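Local coordinates for protein elafin (Homo sapiens, PDB 6ATU) that inhibits neutrophil and pancreatic elastase in skin, this chain comprising its elastase-inhibiting WAP four-disulfide domain, at residues Pro31-Lys36 with Gly52-Val57. Residues are numbered along the deposited sequence; the frame is centred on the assembly and turned at random.
Sequences PNRCLK and GMACFV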
ATOM      1  N   PRO A  31       6.403  -8.338  -5.002  1.00 37.52           N
ATOM      2  CA  PRO A  31       5.975  -7.516  -6.108  1.00 41.84           C
ATOM      3  C   PRO A  31       5.075  -6.384  -5.662  1.00 43.56           C
ATOM      4  O   PRO A  31       4.140  -6.603  -4.895  1.00 51.07           O
ATOM      5  CB  PRO A  31       5.192  -8.494  -6.979  1.00 45.97           C
ATOM      6  CG  PRO A  31       4.580  -9.422  -6.013  1.00 46.02           C
ATOM      7  CD  PRO A  31       5.581  -9.552  -4.884  1.00 42.71           C
ATOM      8  N   ASN A  32       5.368  -5.186  -6.147  1.00 41.55           N
ATOM      9  CA  ASN A  32       4.588  -4.011  -5.854  1.00 41.20           C
ATOM     10  C   ASN A  32       3.564  -3.781  -6.936  1.00 40.58           C
ATOM     11  O   ASN A  32       3.855  -3.927  -8.123  1.00 46.31           O
ATOM     12  CB  ASN A  32       5.497  -2.819  -5.702  1.00 45.96           C
ATOM     13  CG  ASN A  32       6.569  -3.053  -4.655  1.00 45.59           C
ATOM     14  OD1 ASN A  32       6.317  -3.651  -3.603  1.00 41.71           O
ATOM     15  ND2 ASN A  32       7.770  -2.596  -4.943  1.00 44.39           N
ATOM     16  N   ARG A  33       2.323  -3.551  -6.506  1.00 42.73           N
ATOM     17  CA  ARG A  33       1.229  -3.232  -7.401  1.00 37.09           C
ATOM     18  C   ARG A  33       1.078  -1.697  -7.551  1.00 31.92           C
ATOM     19  O   ARG A  33       0.194  -1.218  -8.248  1.00 33.03           O
ATOM     20  CB  ARG A  33      -0.052  -3.846  -6.874  1.00 41.59           C
ATOM     21  CG  ARG A  33       0.041  -5.340  -6.589  1.00 46.69           C
ATOM     22  CD  ARG A  33      -0.989  -5.792  -5.542  1.00 48.40           C
ATOM     23  NE  ARG A  33      -0.721  -7.136  -5.018  1.00 42.38           N
ATOM     24  CZ  ARG A  33       0.278  -7.464  -4.178  1.00 44.26           C
ATOM     25  NH1 ARG A  33       1.173  -6.551  -3.734  1.00 38.43           N
ATOM     26  NH2 ARG A  33       0.398  -8.735  -3.780  1.00 43.78           N
ATOM     27  N   CYS A  34       1.948  -0.947  -6.882  1.00 34.45           N
ATOM     28  CA  CYS A  34       1.886   0.532  -6.858  1.00 34.15           C
ATOM     29  C   CYS A  34       3.129   1.030  -6.157  1.00 30.62           C
ATOM     30  O   CYS A  34       3.699   0.321  -5.321  1.00 33.28           O
ATOM     31  CB  CYS A  34       0.636   1.032  -6.096  1.00 38.19           C
ATOM     32  SG  CYS A  34       0.574   0.606  -4.316  1.00 35.58           S
ATOM     33  N   LEU A  35       3.564   2.241  -6.472  1.00 33.92           N
ATOM     34  CA  LEU A  35       4.724   2.823  -5.782  1.00 36.78           C
ATOM     35  C   LEU A  35       4.365   4.088  -5.046  1.00 39.71           C
ATOM     36  O   LEU A  35       5.070   4.481  -4.090  1.00 45.57           O
ATOM     37  CB  LEU A  35       5.870   3.098  -6.761  1.00 43.00           C
ATOM     38  CG  LEU A  35       6.366   1.883  -7.568  1.00 54.55           C
ATOM     39  CD1 LEU A  35       7.462   2.309  -8.537  1.00 59.75           C
ATOM     40  CD2 LEU A  35       6.854   0.746  -6.678  1.00 51.51           C
ATOM     41  N   LYS A  36       3.287   4.740  -5.485  1.00 36.95           N
ATOM     42  CA  LYS A  36       2.797   5.968  -4.844  1.00 32.05           C
ATOM     43  C   LYS A  36       1.271   5.966  -4.871  1.00 27.20           C
ATOM     44  O   LYS A  36       0.668   5.238  -5.657  1.00 29.08           O
ATOM     45  CB  LYS A  36       3.347   7.202  -5.576  1.00 39.28           C
ATOM     46  CG  LYS A  36       3.378   7.055  -7.098  1.00 46.41           C
ATOM     47  CD  LYS A  36       3.887   8.311  -7.804  1.00 56.11           C
ATOM     48  CE  LYS A  36       3.864   8.147  -9.328  1.00 63.48           C
ATOM     49  NZ  LYS A  36       5.102   8.678  -9.975  1.00 70.00           N
ATOM     50  N   GLY A  52       4.212  -7.138  -0.433  1.00 29.56           N
ATOM     51  CA  GLY A  52       4.484  -6.014  -1.318  1.00 35.84           C
ATOM     52  C   GLY A  52       3.483  -4.871  -1.179  1.00 33.27           C
ATOM     53  O   GLY A  52       2.457  -5.010  -0.521  1.00 38.44           O
ATOM     54  N   MET A  53       3.766  -3.773  -1.874  1.00 32.16           N
ATOM     55  CA  MET A  53       2.916  -2.582  -1.872  1.00 31.64           C
ATOM     56  C   MET A  53       1.601  -2.814  -2.612  1.00 26.58           C
ATOM     57  O   MET A  53       1.530  -3.569  -3.571  1.00 27.25           O
ATOM     58  CB  MET A  53       3.645  -1.393  -2.493  1.00 36.82           C
ATOM     59  CG  MET A  53       5.004  -1.057  -1.881  1.00 38.10           C
ATOM     60  SD  MET A  53       4.930  -0.158  -0.332  1.00 57.43           S
ATOM     61  CE  MET A  53       4.279   1.452  -0.819  1.00 54.84           C
ATOM     62  N   ALA A  54       0.541  -2.205  -2.107  1.00 27.83           N
ATOM     63  CA  ALA A  54      -0.798  -2.418  -2.639  1.00 27.06           C
ATOM     64  C   ALA A  54      -1.694  -1.233  -2.351  1.00 22.98           C
ATOM     65  O   ALA A  54      -1.345  -0.361  -1.564  1.00 26.54           O
ATOM     66  CB  ALA A  54      -1.399  -3.681  -2.058  1.00 28.83           C
ATOM     67  N   CYS A  55      -2.836  -1.192  -3.024  1.00 23.68           N
ATOM     68  CA  CYS A  55      -3.747  -0.091  -2.897  1.00 27.61           C
ATOM     69  C   CYS A  55      -4.782  -0.387  -1.798  1.00 27.67           C
ATOM     70  O   CYS A  55      -5.458  -1.413  -1.833  1.00 26.37           O
ATOM     71  CB  CYS A  55      -4.419   0.180  -4.247  1.00 28.95           C
ATOM     72  SG  CYS A  55      -3.230   0.692  -5.502  1.00 34.87           S
ATOM     73  N   PHE A  56      -4.872   0.513  -0.816  1.00 30.22           N
ATOM     74  CA  PHE A  56      -5.770   0.344   0.339  1.00 30.66           C
ATOM     75  C   PHE A  56      -6.675   1.542   0.529  1.00 27.85           C
ATOM     76  O   PHE A  56      -6.210   2.685   0.496  1.00 24.77           O
ATOM     77  CB  PHE A  56      -4.966   0.206   1.599  1.00 29.88           C
ATOM     78  CG  PHE A  56      -4.340  -1.127   1.770  1.00 32.68           C
ATOM     79  CD1 PHE A  56      -5.005  -2.136   2.454  1.00 33.94           C
ATOM     80  CD2 PHE A  56      -3.055  -1.355   1.322  1.00 35.07           C
ATOM     81  CE1 PHE A  56      -4.397  -3.358   2.668  1.00 42.18           C
ATOM     82  CE2 PHE A  56      -2.434  -2.580   1.524  1.00 41.56           C
ATOM     83  CZ  PHE A  56      -3.104  -3.587   2.198  1.00 42.92           C
ATOM     84  N   VAL A  57      -7.949   1.269   0.804  1.00 26.01           N
ATOM     85  CA  VAL A  57      -8.841   2.258   1.383  1.00 26.18           C
ATOM     86  C   VAL A  57      -8.273   2.730   2.726  1.00 23.94           C
ATOM     87  O   VAL A  57      -8.058   1.928   3.609  1.00 26.55           O
ATOM     88  CB  VAL A  57     -10.242   1.675   1.603  1.00 26.46           C
ATOM     89  CG1 VAL A  57     -11.136   2.660   2.356  1.00 24.06           C
ATOM     90  CG2 VAL A  57     -10.876   1.294   0.274  1.00 26.45           C
TER
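Asn32 and Arg33 run beside Met53 and Ala54 in roughly the same direction, the short segments 27° apart, and Arg33 N donates to Met53 O at 3.0 Å. Asn32 adds a bond from its side chain: with CG beside its own backbone N (chi1 -55°), the amide swings across so that OD1 accepts from Met53 N at 3.1 Å, the N-H pointing almost straight at it (177°). The N-H and C=O of Met53 are thus both bonded, the N-H by the Asn32 side chain and the C=O by the backbone of Arg33. The Arg33 side chain adds a second bond to that carbonyl: its chain is extended from CG to NE, and NH1 reaches Met53 O at 3.0 Å, the oxygen lying at the edge of the guanidinium. The two donors approach from opposite faces of the carbonyl plane, clamping the oxygen between them. On the way Arg33 CD passes Ala54 CB at 4.1 Å. Beyond the polar grip, buried Cys34 turns inward, its SG 4.1 Å from Met53 CB and its CB 3.9 Å from Cys55 SG. Arg33 NH1 also bonds Cys51 O, tying the guanidinium to the connection between strands 45-48 and 53-56. Disulfides Cys34-Cys46 and Cys40-Cys55 belong to the four-disulfide core, and the first fastens the 31-36 loop to strand 45-48, the antiparallel partner of strand 53-56 in the small hairpin.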